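Local coordinates for DUF115 domain-containing protein (Magnetospirillum magneticum AMB-1, PDB 5MU5) that probably transfers sugars to flagellin as a Maf-type glycosyltransferase and is involved in forming the bacterial flagellum, at residues L47-R52 against L157-S162; R179-I184 against R196-C201; S108-L113 against A615-E620; K95-N100 against M603-Y608. All coordinates share one frame; numbering follows the deposited sequence.

Contact 1 (L47-R52 against L157-S162)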
loop_
_atom_site.group_PDB
_atom_site.type_symbol
_atom_site.label_atom_id
_atom_site.label_comp_id
_atom_site.label_asym_id
_atom_site.label_seq_id
_atom_site.Cartn_x
_atom_site.Cartn_y
_atom_site.Cartn_z
ATOM N N LEU A 47 11.987 -38.402 -16.734
ATOM C CA LEU A 47 11.243 -38.634 -15.512
ATOM C C LEU A 47 9.892 -37.940 -15.656
ATOM O O LEU A 47 9.808 -36.866 -16.246
ATOM C CB LEU A 47 12.004 -38.128 -14.286
ATOM C CG LEU A 47 13.197 -38.990 -13.858
ATOM C CD1 LEU A 47 13.986 -38.261 -12.784
ATOM C CD2 LEU A 47 12.746 -40.361 -13.358
ATOM N N ASP A 48 8.847 -38.572 -15.128
ATOM C CA ASP A 48 7.489 -38.068 -15.248
ATOM C C ASP A 48 6.715 -38.391 -13.974
ATOM O O ASP A 48 7.148 -39.218 -13.179
ATOM C CB ASP A 48 6.810 -38.697 -16.478
ATOM C CG ASP A 48 5.637 -37.866 -17.010
ATOM O OD1 ASP A 48 5.164 -36.936 -16.318
ATOM O OD2 ASP A 48 5.180 -38.122 -18.150
ATOM N N VAL A 49 5.591 -37.710 -13.773
ATOM C CA VAL A 49 4.715 -37.938 -12.621
ATOM C C VAL A 49 3.403 -38.580 -13.068
ATOM O O VAL A 49 2.630 -37.987 -13.820
ATOM C CB VAL A 49 4.421 -36.638 -11.871
ATOM C CG1 VAL A 49 3.572 -36.912 -10.644
ATOM C CG2 VAL A 49 5.721 -35.968 -11.460
ATOM N N GLU A 50 3.177 -39.812 -12.616
ATOM C CA GLU A 50 1.989 -40.566 -12.969
ATOM C C GLU A 50 1.049 -40.614 -11.775
ATOM O O GLU A 50 1.483 -40.631 -10.632
ATOM C CB GLU A 50 2.381 -41.970 -13.437
ATOM C CG GLU A 50 1.221 -42.860 -13.890
ATOM C CD GLU A 50 0.568 -43.623 -12.745
ATOM O OE1 GLU A 50 1.301 -44.117 -11.863
ATOM O OE2 GLU A 50 -0.678 -43.739 -12.726
ATOM N N PHE A 51 -0.245 -40.609 -12.060
ATOM C CA PHE A 51 -1.276 -40.686 -11.034
ATOM C C PHE A 51 -2.578 -41.154 -11.674
ATOM O O PHE A 51 -3.167 -40.449 -12.490
ATOM C CB PHE A 51 -1.472 -39.326 -10.352
ATOM C CG PHE A 51 -2.520 -39.336 -9.275
ATOM C CD1 PHE A 51 -2.388 -40.170 -8.167
ATOM C CD2 PHE A 51 -3.626 -38.503 -9.349
ATOM C CE1 PHE A 51 -3.338 -40.181 -7.161
ATOM C CE2 PHE A 51 -4.587 -38.515 -8.347
ATOM C CZ PHE A 51 -4.442 -39.354 -7.254
ATOM N N ARG A 52 -3.007 -42.360 -11.310
ATOM C CA ARG A 52 -4.215 -42.963 -11.861
ATOM C C ARG A 52 -4.160 -43.007 -13.387
ATOM O O ARG A 52 -5.132 -42.680 -14.063
ATOM C CB ARG A 52 -5.459 -42.210 -11.381
ATOM C CG ARG A 52 -5.604 -42.186 -9.872
ATOM C CD ARG A 52 -6.846 -41.415 -9.469
ATOM N NE ARG A 52 -7.039 -41.402 -8.020
ATOM C CZ ARG A 52 -7.785 -40.515 -7.360
ATOM N NH1 ARG A 52 -8.411 -39.529 -8.000
ATOM N NH2 ARG A 52 -7.889 -40.601 -6.040
ATOM N N LEU A 157 6.717 -30.507 -6.287
ATOM C CA LEU A 157 7.920 -29.983 -5.652
ATOM C C LEU A 157 8.725 -31.145 -5.071
ATOM O O LEU A 157 9.938 -31.215 -5.239
ATOM C CB LEU A 157 7.572 -28.990 -4.540
ATOM C CG LEU A 157 8.786 -28.454 -3.781
ATOM C CD1 LEU A 157 9.669 -27.594 -4.687
ATOM C CD2 LEU A 157 8.333 -27.669 -2.557
ATOM N N TYR A 158 8.027 -32.056 -4.401
ATOM C CA TYR A 158 8.661 -33.207 -3.786
ATOM C C TYR A 158 9.401 -34.048 -4.810
ATOM O O TYR A 158 10.546 -34.385 -4.596
ATOM C CB TYR A 158 7.625 -34.051 -3.040
ATOM C CG TYR A 158 8.198 -35.294 -2.420
ATOM C CD1 TYR A 158 8.802 -35.250 -1.170
ATOM C CD2 TYR A 158 8.147 -36.517 -3.084
ATOM C CE1 TYR A 158 9.338 -36.385 -0.605
ATOM C CE2 TYR A 158 8.693 -37.661 -2.529
ATOM C CZ TYR A 158 9.271 -37.585 -1.274
ATOM O OH TYR A 158 9.811 -38.701 -0.683
ATOM N N HIS A 159 8.754 -34.368 -5.934
ATOM C CA HIS A 159 9.405 -35.137 -7.004
ATOM C C HIS A 159 10.493 -34.349 -7.696
ATOM O O HIS A 159 11.406 -34.954 -8.234
ATOM C CB HIS A 159 8.412 -35.567 -8.080
ATOM C CG HIS A 159 7.395 -36.539 -7.607
ATOM N ND1 HIS A 159 7.734 -37.694 -6.944
ATOM C CD2 HIS A 159 6.045 -36.548 -7.717
ATOM C CE1 HIS A 159 6.637 -38.374 -6.656
ATOM N NE2 HIS A 159 5.598 -37.704 -7.121
ATOM N N SER A 160 10.371 -33.013 -7.722
ATOM C CA SER A 160 11.374 -32.131 -8.359
ATOM C C SER A 160 12.759 -32.249 -7.699
ATOM O O SER A 160 13.780 -31.819 -8.282
ATOM C CB SER A 160 10.942 -30.660 -8.334
ATOM O OG SER A 160 11.203 -30.086 -7.061
ATOM N N LEU A 161 12.785 -32.807 -6.481
ATOM C CA LEU A 161 14.044 -33.104 -5.802
ATOM C C LEU A 161 14.887 -34.086 -6.609
ATOM O O LEU A 161 16.103 -34.100 -6.477
ATOM C CB LEU A 161 13.810 -33.690 -4.409
ATOM C CG LEU A 161 13.106 -32.809 -3.389
ATOM C CD1 LEU A 161 13.196 -33.475 -2.028
ATOM C CD2 LEU A 161 13.664 -31.401 -3.330
ATOM N N SER A 162 14.236 -34.899 -7.433
ATOM C CA SER A 162 14.942 -35.813 -8.312
ATOM C C SER A 162 15.447 -35.172 -9.599
ATOM O O SER A 162 16.301 -35.739 -10.266
ATOM C CB SER A 162 14.039 -36.996 -8.676
ATOM O OG SER A 162 13.709 -37.724 -7.516
#
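Asp48 OD1 accepts two backbone N-H groups, that of Val49, the residue that meets His159, at 2.7 Å, and that of Tyr57. The bond from Val49 N is bent (135° at the hydrogen) and reaches the oxygen on its anti side; Asp48 OD2 takes Gly58 N, so the carboxylate ties strand 47-51 to the chain just past strand 54-55. With CG1 anti to the backbone N (chi1 -177°), Val49 straddles one atom of the imidazole: CG1 and CG2 both lie 3.8 Å from His159 CD2. The two side chains cross obliquely, and CG1 also comes to 4.1 Å from His159 NE2, which is hydrogen-bonded to Ser37 OG. That bond helps fix how the buried ring is turned. Two residues earlier on the same side of the strand, Leu47 CD1 approaches the backbone of the other segment, 4.2 Å from Ser162 O. Leu39 of strand 38-41 touches both His159 and Ser162. The arrangement is that of a three-stranded antiparallel meander, strands 38-41, 47-51 and 54-55, whose middle strand sets Val49 on His159 of helix 154-160 and Leu47 on Ser162 of the loop that follows, in the Maf N-terminal domain.

Contact 2 (R179-I184 against R196-C201)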
loop_
_atom_site.group_PDB
_atom_site.type_symbol
_atom_site.label_atom_id
_atom_site.label_comp_id
_atom_site.label_asym_id
_atom_site.label_seq_id
_atom_site.Cartn_x
_atom_site.Cartn_y
_atom_site.Cartn_z
ATOM N N ARG A 179 14.473 -13.299 -1.909
ATOM C CA ARG A 179 14.789 -13.487 -3.342
ATOM C C ARG A 179 14.264 -14.793 -3.967
ATOM O O ARG A 179 14.240 -14.910 -5.195
ATOM C CB ARG A 179 16.286 -13.376 -3.580
ATOM C CG ARG A 179 16.805 -11.964 -3.398
ATOM C CD ARG A 179 18.301 -11.925 -3.606
ATOM N NE ARG A 179 18.591 -12.561 -4.869
ATOM C CZ ARG A 179 19.797 -12.813 -5.333
ATOM N NH1 ARG A 179 20.872 -12.465 -4.667
ATOM N NH2 ARG A 179 19.911 -13.418 -6.493
ATOM N N LEU A 180 13.879 -15.774 -3.149
ATOM C CA LEU A 180 13.285 -17.006 -3.656
ATOM C C LEU A 180 12.075 -17.320 -2.823
ATOM O O LEU A 180 12.172 -17.450 -1.608
ATOM C CB LEU A 180 14.236 -18.181 -3.569
ATOM C CG LEU A 180 13.678 -19.521 -4.048
ATOM C CD1 LEU A 180 13.537 -19.554 -5.546
ATOM C CD2 LEU A 180 14.605 -20.649 -3.605
ATOM N N ASN A 181 10.940 -17.447 -3.484
ATOM C CA ASN A 181 9.679 -17.751 -2.831
ATOM C C ASN A 181 9.062 -18.951 -3.515
ATOM O O ASN A 181 9.053 -19.023 -4.739
ATOM C CB ASN A 181 8.728 -16.564 -2.970
ATOM C CG ASN A 181 9.212 -15.355 -2.218
ATOM O OD1 ASN A 181 9.084 -15.285 -1.007
ATOM N ND2 ASN A 181 9.798 -14.407 -2.925
ATOM N N ILE A 182 8.593 -19.909 -2.728
ATOM C CA ILE A 182 7.867 -21.044 -3.264
ATOM C C ILE A 182 6.505 -20.989 -2.620
ATOM O O ILE A 182 6.392 -21.031 -1.420
ATOM C CB ILE A 182 8.568 -22.355 -2.960
ATOM C CG1 ILE A 182 9.942 -22.344 -3.654
ATOM C CG2 ILE A 182 7.713 -23.528 -3.432
ATOM C CD1 ILE A 182 10.798 -23.544 -3.334
ATOM N N ILE A 183 5.474 -20.883 -3.442
ATOM C CA ILE A 183 4.131 -20.671 -2.975
ATOM C C ILE A 183 3.339 -21.917 -3.276
ATOM O O ILE A 183 3.122 -22.249 -4.425
ATOM C CB ILE A 183 3.555 -19.447 -3.711
ATOM C CG1 ILE A 183 4.347 -18.187 -3.322
ATOM C CG2 ILE A 183 2.072 -19.284 -3.435
ATOM C CD1 ILE A 183 4.227 -17.046 -4.323
ATOM N N ILE A 184 2.943 -22.620 -2.226
ATOM C CA ILE A 184 2.170 -23.844 -2.333
ATOM C C ILE A 184 0.738 -23.516 -1.943
ATOM O O ILE A 184 0.378 -23.564 -0.766
ATOM C CB ILE A 184 2.720 -24.936 -1.376
ATOM C CG1 ILE A 184 4.236 -25.092 -1.520
ATOM C CG2 ILE A 184 2.030 -26.269 -1.649
ATOM C CD1 ILE A 184 4.694 -25.479 -2.907
ATOM N N ARG A 196 1.747 -11.247 -4.998
ATOM C CA ARG A 196 1.843 -9.806 -4.761
ATOM C C ARG A 196 2.796 -9.543 -3.625
ATOM O O ARG A 196 3.661 -8.707 -3.724
ATOM C CB ARG A 196 0.470 -9.178 -4.458
ATOM C CG ARG A 196 -0.449 -9.116 -5.670
ATOM C CD ARG A 196 -1.596 -8.132 -5.493
ATOM N NE ARG A 196 -2.571 -8.535 -4.473
ATOM C CZ ARG A 196 -3.707 -9.194 -4.703
ATOM N NH1 ARG A 196 -4.038 -9.597 -5.915
ATOM N NH2 ARG A 196 -4.512 -9.478 -3.692
ATOM N N SER A 197 2.656 -10.304 -2.559
ATOM C CA SER A 197 3.503 -10.148 -1.389
ATOM C C SER A 197 4.972 -10.521 -1.675
ATOM O O SER A 197 5.910 -9.892 -1.181
ATOM C CB SER A 197 2.934 -11.002 -0.266
ATOM O OG SER A 197 3.816 -10.998 0.827
ATOM N N ALA A 198 5.170 -11.547 -2.481
ATOM C CA ALA A 198 6.537 -11.969 -2.846
ATOM C C ALA A 198 7.263 -10.875 -3.623
ATOM O O ALA A 198 8.406 -10.586 -3.344
ATOM C CB ALA A 198 6.479 -13.237 -3.669
ATOM N N ILE A 199 6.563 -10.238 -4.566
ATOM C CA ILE A 199 7.137 -9.143 -5.347
ATOM C C ILE A 199 7.318 -7.898 -4.487
ATOM O O ILE A 199 8.345 -7.206 -4.551
ATOM C CB ILE A 199 6.252 -8.759 -6.548
ATOM C CG1 ILE A 199 6.087 -9.925 -7.514
ATOM C CG2 ILE A 199 6.860 -7.595 -7.294
ATOM C CD1 ILE A 199 7.371 -10.373 -8.177
ATOM N N ARG A 200 6.303 -7.617 -3.690
ATOM C CA ARG A 200 6.283 -6.428 -2.865
ATOM C C ARG A 200 7.399 -6.405 -1.840
ATOM O O ARG A 200 7.938 -5.352 -1.542
ATOM C CB ARG A 200 4.941 -6.319 -2.137
ATOM C CG ARG A 200 4.832 -5.107 -1.218
ATOM C CD ARG A 200 3.567 -5.108 -0.374
ATOM N NE ARG A 200 2.362 -5.225 -1.190
ATOM C CZ ARG A 200 1.515 -6.264 -1.200
ATOM N NH1 ARG A 200 1.695 -7.336 -0.410
ATOM N NH2 ARG A 200 0.451 -6.218 -2.004
ATOM N N CYS A 201 7.717 -7.570 -1.283
ATOM C CA CYS A 201 8.720 -7.675 -0.220
ATOM C C CYS A 201 10.156 -7.826 -0.707
ATOM O O CYS A 201 11.099 -7.538 0.015
ATOM C CB CYS A 201 8.395 -8.866 0.670
ATOM S SG CYS A 201 6.937 -8.550 1.668
#
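Van der Waals contact of a methyl with an amide dominates here: Ala198 CB lies 3.6 Å from Asn181 ND2 and 3.7 Å from Asn181 CG. Asn181 has CG anti to its carbonyl carbon (chi1 -66°), which carries the amide alongside that methyl, with the amide nitrogen the nearer end. Since the helix offers only a single carbon, its backbone can come close, and the CA atoms of Asn181 and Ala198 are 6.6 Å apart. The purely apolar part is looser, Ile183 CD1 standing 4.5 Å from Ala198 CB; Ile183 also touches Gln194 and Leu195, earlier on the same helix. The polar end of Asn181 turns to the neighbouring strand: ND2 is hydrogen-bonded to His148 ND1 on strand 146-150, which helps hold the amide against Ala198, and Ala198 in turn touches the His148 side chain. Strand 180-183 is the outermost of a parallel four-stranded sheet of order 3-2-1-4, hydrogen-bonded to strand 146-150. Helix 188-202 forms the connection from it to strand 211-214 at the other margin, and packs against helix 219-235, Ile199 meeting Phe228 and Ile235 as well as His148.

Contact 3 (S108-L113 against A615-E620)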
loop_
_atom_site.group_PDB
_atom_site.type_symbol
_atom_site.label_atom_id
_atom_site.label_comp_id
_atom_site.label_asym_id
_atom_site.label_seq_id
_atom_site.Cartn_x
_atom_site.Cartn_y
_atom_site.Cartn_z
ATOM N N SER A 108 22.437 12.680 -27.705
ATOM C CA SER A 108 23.650 11.946 -28.051
ATOM C C SER A 108 23.447 10.907 -29.149
ATOM O O SER A 108 24.399 10.242 -29.542
ATOM C CB SER A 108 24.275 11.288 -26.808
ATOM O OG SER A 108 23.551 10.142 -26.408
ATOM N N GLY A 109 22.227 10.772 -29.654
ATOM C CA GLY A 109 21.982 9.863 -30.769
ATOM C C GLY A 109 21.368 8.536 -30.370
ATOM O O GLY A 109 21.151 7.667 -31.212
ATOM N N LEU A 110 21.069 8.385 -29.089
ATOM C CA LEU A 110 20.430 7.187 -28.604
ATOM C C LEU A 110 18.930 7.330 -28.790
ATOM O O LEU A 110 18.397 8.447 -28.805
ATOM C CB LEU A 110 20.738 6.979 -27.122
ATOM C CG LEU A 110 22.215 6.991 -26.751
ATOM C CD1 LEU A 110 22.342 6.815 -25.243
ATOM C CD2 LEU A 110 22.984 5.913 -27.482
ATOM N N SER A 111 18.260 6.193 -28.954
ATOM C CA SER A 111 16.806 6.157 -28.962
ATOM C C SER A 111 16.340 4.963 -28.125
ATOM O O SER A 111 17.153 4.237 -27.545
ATOM C CB SER A 111 16.283 6.065 -30.380
ATOM O OG SER A 111 16.768 4.880 -30.965
ATOM N N PHE A 112 15.033 4.771 -28.056
ATOM C CA PHE A 112 14.457 3.776 -27.165
ATOM C C PHE A 112 13.469 2.891 -27.889
ATOM O O PHE A 112 12.553 3.375 -28.504
ATOM C CB PHE A 112 13.802 4.486 -25.991
ATOM C CG PHE A 112 14.784 5.266 -25.166
ATOM C CD1 PHE A 112 15.573 4.622 -24.223
ATOM C CD2 PHE A 112 14.987 6.611 -25.394
ATOM C CE1 PHE A 112 16.515 5.312 -23.487
ATOM C CE2 PHE A 112 15.926 7.313 -24.649
ATOM C CZ PHE A 112 16.692 6.660 -23.700
ATOM N N LEU A 113 13.694 1.584 -27.839
ATOM C CA LEU A 113 12.768 0.636 -28.400
ATOM C C LEU A 113 11.515 0.562 -27.536
ATOM O O LEU A 113 11.540 0.848 -26.341
ATOM C CB LEU A 113 13.394 -0.746 -28.418
ATOM C CG LEU A 113 14.695 -0.959 -29.161
ATOM C CD1 LEU A 113 15.256 -2.300 -28.732
ATOM C CD2 LEU A 113 14.486 -0.898 -30.671
ATOM N N ALA A 615 22.473 -0.845 -28.859
ATOM C CA ALA A 615 22.826 -1.666 -27.707
ATOM C C ALA A 615 24.302 -1.553 -27.281
ATOM O O ALA A 615 24.599 -1.571 -26.086
ATOM C CB ALA A 615 22.440 -3.126 -27.963
ATOM N N ASP A 616 25.217 -1.414 -28.234
ATOM C CA ASP A 616 26.640 -1.289 -27.895
ATOM C C ASP A 616 27.010 0.068 -27.286
ATOM O O ASP A 616 28.143 0.259 -26.874
ATOM C CB ASP A 616 27.539 -1.599 -29.104
ATOM C CG ASP A 616 27.338 -0.629 -30.263
ATOM O OD1 ASP A 616 26.362 0.158 -30.239
ATOM O OD2 ASP A 616 28.161 -0.666 -31.204
ATOM N N ARG A 617 26.068 1.005 -27.247
ATOM C CA ARG A 617 26.276 2.279 -26.566
ATOM C C ARG A 617 25.492 2.338 -25.235
ATOM O O ARG A 617 25.331 3.404 -24.651
ATOM C CB ARG A 617 25.875 3.442 -27.484
ATOM C CG ARG A 617 26.791 3.600 -28.703
ATOM C CD ARG A 617 26.382 4.767 -29.607
ATOM N NE ARG A 617 26.508 6.044 -28.910
ATOM C CZ ARG A 617 25.898 7.180 -29.254
ATOM N NH1 ARG A 617 25.118 7.254 -30.310
ATOM N NH2 ARG A 617 26.078 8.266 -28.522
ATOM N N LYS A 618 25.014 1.192 -24.761
ATOM C CA LYS A 618 24.258 1.129 -23.503
ATOM C C LYS A 618 25.030 1.735 -22.313
ATOM O O LYS A 618 24.431 2.425 -21.487
ATOM C CB LYS A 618 23.855 -0.324 -23.196
ATOM C CG LYS A 618 22.959 -0.500 -21.981
ATOM C CD LYS A 618 22.549 -1.958 -21.812
ATOM C CE LYS A 618 21.864 -2.155 -20.477
ATOM N NZ LYS A 618 21.498 -3.570 -20.209
ATOM N N ALA A 619 26.340 1.489 -22.241
ATOM C CA ALA A 619 27.195 2.021 -21.159
ATOM C C ALA A 619 27.158 3.543 -21.067
ATOM O O ALA A 619 27.269 4.093 -19.965
ATOM C CB ALA A 619 28.638 1.540 -21.306
ATOM N N GLU A 620 26.997 4.215 -22.209
ATOM C CA GLU A 620 26.889 5.672 -22.233
ATOM C C GLU A 620 25.633 6.091 -21.510
ATOM O O GLU A 620 25.639 7.081 -20.793
ATOM C CB GLU A 620 26.836 6.217 -23.653
ATOM C CG GLU A 620 28.090 5.987 -24.478
ATOM C CD GLU A 620 27.923 6.401 -25.940
ATOM O OE1 GLU A 620 27.165 7.347 -26.223
ATOM O OE2 GLU A 620 28.574 5.799 -26.820
#
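At the end of helix 92-107 the backbone turns through Gly109 at a positive phi of 101°, a Schellman motif, and Ser108 O beside it is taken by Arg617. The Arg617 chain, bent at chi3 (64°), brings the guanidinium to this oxygen, which it grips end-on with two nitrogens, NH2 at 2.8 Å and NH1 at 3.2 Å, the NH2 bond being the straighter (159°). Both donors come from the same face of the carbonyl plane, while Ser108 O lies in the plane of the guanidinium. Arg617 is the N-cap residue of helix 618-646, and strands 111-112 and 612-613 pair antiparallel close by, linking the N-terminal domain to the helical bundle. NH2 also takes part in a side-on salt bridge: NE to Glu620 OE2 at 2.9 Å and NH2 to Glu620 OE1 at 2.7 Å. A leucine in place of Arg617 would probably leave Ser108 O without these two donors and the Glu620 carboxylate without its counter-charge. Leu110 CD2 covers one face of the guanidinium, 3.6 Å from Arg617 CZ.

Contact 4 (K95-N100 against M603-Y608)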
loop_
_atom_site.group_PDB
_atom_site.type_symbol
_atom_site.label_atom_id
_atom_site.label_comp_id
_atom_site.label_asym_id
_atom_site.label_seq_id
_atom_site.Cartn_x
_atom_site.Cartn_y
_atom_site.Cartn_z
ATOM N N LYS A 95 10.487 13.749 -12.100
ATOM C CA LYS A 95 10.139 14.303 -13.391
ATOM C C LYS A 95 11.379 14.922 -14.031
ATOM O O LYS A 95 11.685 14.665 -15.192
ATOM C CB LYS A 95 9.045 15.347 -13.199
ATOM C CG LYS A 95 8.382 15.831 -14.472
ATOM C CD LYS A 95 7.652 17.148 -14.234
ATOM C CE LYS A 95 7.100 17.720 -15.528
ATOM N NZ LYS A 95 6.829 19.176 -15.372
ATOM N N ARG A 96 12.090 15.727 -13.252
ATOM C CA ARG A 96 13.322 16.379 -13.687
ATOM C C ARG A 96 14.395 15.341 -14.052
ATOM O O ARG A 96 15.089 15.453 -15.053
ATOM C CB ARG A 96 13.863 17.258 -12.556
ATOM C CG ARG A 96 14.979 18.190 -12.966
ATOM C CD ARG A 96 14.370 19.393 -13.672
ATOM N NE ARG A 96 15.253 19.975 -14.666
ATOM C CZ ARG A 96 14.932 21.005 -15.443
ATOM N NH1 ARG A 96 13.736 21.575 -15.351
ATOM N NH2 ARG A 96 15.808 21.461 -16.327
ATOM N N PHE A 97 14.538 14.342 -13.202
ATOM C CA PHE A 97 15.495 13.290 -13.430
ATOM C C PHE A 97 15.205 12.596 -14.761
ATOM O O PHE A 97 16.112 12.395 -15.574
ATOM C CB PHE A 97 15.458 12.270 -12.278
ATOM C CG PHE A 97 16.241 11.015 -12.548
ATOM C CD1 PHE A 97 17.627 11.025 -12.533
ATOM C CD2 PHE A 97 15.595 9.822 -12.801
ATOM C CE1 PHE A 97 18.353 9.866 -12.771
ATOM C CE2 PHE A 97 16.306 8.663 -13.049
ATOM C CZ PHE A 97 17.689 8.686 -13.036
ATOM N N LEU A 98 13.948 12.203 -14.944
ATOM C CA LEU A 98 13.549 11.440 -16.117
ATOM C C LEU A 98 13.735 12.288 -17.346
ATOM O O LEU A 98 14.295 11.847 -18.344
ATOM C CB LEU A 98 12.089 10.978 -16.024
ATOM C CG LEU A 98 11.546 10.231 -17.256
ATOM C CD1 LEU A 98 12.399 9.018 -17.579
ATOM C CD2 LEU A 98 10.109 9.792 -17.043
ATOM N N TYR A 99 13.284 13.527 -17.268
ATOM C CA TYR A 99 13.448 14.434 -18.407
ATOM C C TYR A 99 14.933 14.515 -18.810
ATOM O O TYR A 99 15.262 14.416 -20.014
ATOM C CB TYR A 99 12.875 15.824 -18.084
ATOM C CG TYR A 99 12.972 16.801 -19.223
ATOM C CD1 TYR A 99 14.097 17.602 -19.380
ATOM C CD2 TYR A 99 11.940 16.924 -20.150
ATOM C CE1 TYR A 99 14.196 18.488 -20.427
ATOM C CE2 TYR A 99 12.029 17.817 -21.202
ATOM C CZ TYR A 99 13.164 18.592 -21.334
ATOM O OH TYR A 99 13.280 19.489 -22.368
ATOM N N ASN A 100 15.829 14.643 -17.822
ATOM C CA ASN A 100 17.248 14.814 -18.140
ATOM C C ASN A 100 17.909 13.605 -18.745
ATOM O O ASN A 100 18.665 13.748 -19.698
ATOM C CB ASN A 100 18.067 15.270 -16.937
ATOM C CG ASN A 100 17.777 16.705 -16.541
ATOM O OD1 ASN A 100 16.965 17.388 -17.153
ATOM N ND2 ASN A 100 18.423 17.152 -15.493
ATOM N N MET A 603 12.829 3.097 -10.997
ATOM C CA MET A 603 11.865 2.488 -11.878
ATOM C C MET A 603 11.976 3.080 -13.277
ATOM O O MET A 603 11.908 2.335 -14.282
ATOM C CB MET A 603 10.469 2.746 -11.363
ATOM C CG MET A 603 9.425 1.973 -12.136
ATOM S SD MET A 603 7.850 2.796 -11.999
ATOM C CE MET A 603 8.173 4.089 -13.202
ATOM N N CYS A 604 12.116 4.411 -13.331
ATOM C CA CYS A 604 12.272 5.162 -14.588
ATOM C C CYS A 604 13.531 4.760 -15.337
ATOM O O CYS A 604 13.456 4.343 -16.485
ATOM C CB CYS A 604 12.277 6.680 -14.334
ATOM S SG CYS A 604 10.654 7.292 -13.770
ATOM N N TYR A 605 14.692 4.826 -14.698
ATOM C CA TYR A 605 15.879 4.446 -15.433
ATOM C C TYR A 605 15.902 2.954 -15.799
ATOM O O TYR A 605 16.379 2.591 -16.857
ATOM C CB TYR A 605 17.166 4.916 -14.756
ATOM C CG TYR A 605 17.577 4.277 -13.458
ATOM C CD1 TYR A 605 18.051 2.959 -13.400
ATOM C CD2 TYR A 605 17.583 5.034 -12.290
ATOM C CE1 TYR A 605 18.464 2.408 -12.196
ATOM C CE2 TYR A 605 18.009 4.494 -11.093
ATOM C CZ TYR A 605 18.446 3.178 -11.054
ATOM O OH TYR A 605 18.861 2.612 -9.874
ATOM N N ASP A 606 15.340 2.105 -14.955
ATOM C CA ASP A 606 15.352 0.676 -15.211
ATOM C C ASP A 606 14.556 0.351 -16.476
ATOM O O ASP A 606 14.945 -0.508 -17.274
ATOM C CB ASP A 606 14.790 -0.093 -14.018
ATOM C CG ASP A 606 14.601 -1.560 -14.323
ATOM O OD1 ASP A 606 15.613 -2.316 -14.364
ATOM O OD2 ASP A 606 13.425 -1.964 -14.557
ATOM N N TYR A 607 13.440 1.046 -16.649
ATOM C CA TYR A 607 12.609 0.865 -17.806
ATOM C C TYR A 607 13.391 1.236 -19.069
ATOM O O TYR A 607 13.425 0.473 -20.040
ATOM C CB TYR A 607 11.329 1.710 -17.698
ATOM C CG TYR A 607 10.424 1.554 -18.897
ATOM C CD1 TYR A 607 9.465 0.554 -18.942
ATOM C CD2 TYR A 607 10.562 2.382 -19.997
ATOM C CE1 TYR A 607 8.651 0.394 -20.056
ATOM C CE2 TYR A 607 9.759 2.240 -21.108
ATOM C CZ TYR A 607 8.797 1.246 -21.135
ATOM O OH TYR A 607 8.004 1.105 -22.258
ATOM N N TYR A 608 14.037 2.393 -19.052
ATOM C CA TYR A 608 14.693 2.878 -20.269
ATOM C C TYR A 608 16.033 2.221 -20.611
ATOM O O TYR A 608 16.330 2.048 -21.801
ATOM C CB TYR A 608 14.761 4.408 -20.283
ATOM C CG TYR A 608 13.381 5.035 -20.457
ATOM C CD1 TYR A 608 12.734 4.983 -21.682
ATOM C CD2 TYR A 608 12.725 5.668 -19.397
ATOM C CE1 TYR A 608 11.479 5.552 -21.858
ATOM C CE2 TYR A 608 11.474 6.227 -19.562
ATOM C CZ TYR A 608 10.858 6.167 -20.794
ATOM O OH TYR A 608 9.613 6.711 -20.994
#
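Phe97 holds CG anti to its backbone N, while Tyr605 has CG between its backbone N and carbonyl carbon (chi1 69°), and these settings bring the two rings together. Phe97 CZ reaches the edge of the tyrosine ring, near its plane, 3.7 Å from Tyr605 CD2, with Phe97 CE2 at 3.9 Å from the same atom. The next side chain along the helix, Leu98, works with both methyls. Its CD1 sits 3.5 Å from Tyr608 CE2, the two side chains crossing at about a right angle, and 4.0 Å from Cys604 CB, while CD2 comes to 4.2 Å from Cys604 SG. Contact is thus wholly apolar. The two helical segments run in nearly the same direction, their axes 10.2 Å apart and crossing at -21°. Helix 618-646 packs beside this pair, Met632 against Phe97, Ile625 against Tyr605 and Phe621 against Tyr608; helix 568-579 reaches Tyr605 through Leu571 and Leu575, and Phe112 of strand 111-112 meets the Tyr608 ring edge-to-face.

How the contacts relate
Contacts 1 and 2 lie in the Maf N-terminal domain, centres 23 Å apart, and follow one another along the chain. They touch where Leu157 CD2 packs 4.3 Å from both Ile182 CG2 and Ile184 CD1, so helix 154-160 lies between the antiparallel meander and the parallel sheet. Contacts 3 and 4, centres 14 Å apart, bring segments from early in the chain onto the helical bundle domain some 500 residues later; Phe112 CD1 meets Tyr608 O at 3.6 Å. Helix 92-107 leads into strand 111-112, and helix 589-609 through strand 612-613 to helix 618-646, making one continuous joint between the domains. Contact 1 is far from this joint, its centre 46 Å from those of contacts 3 and 4; contact 2 lies nearer, its nearest atoms about 11 Å from contact 4.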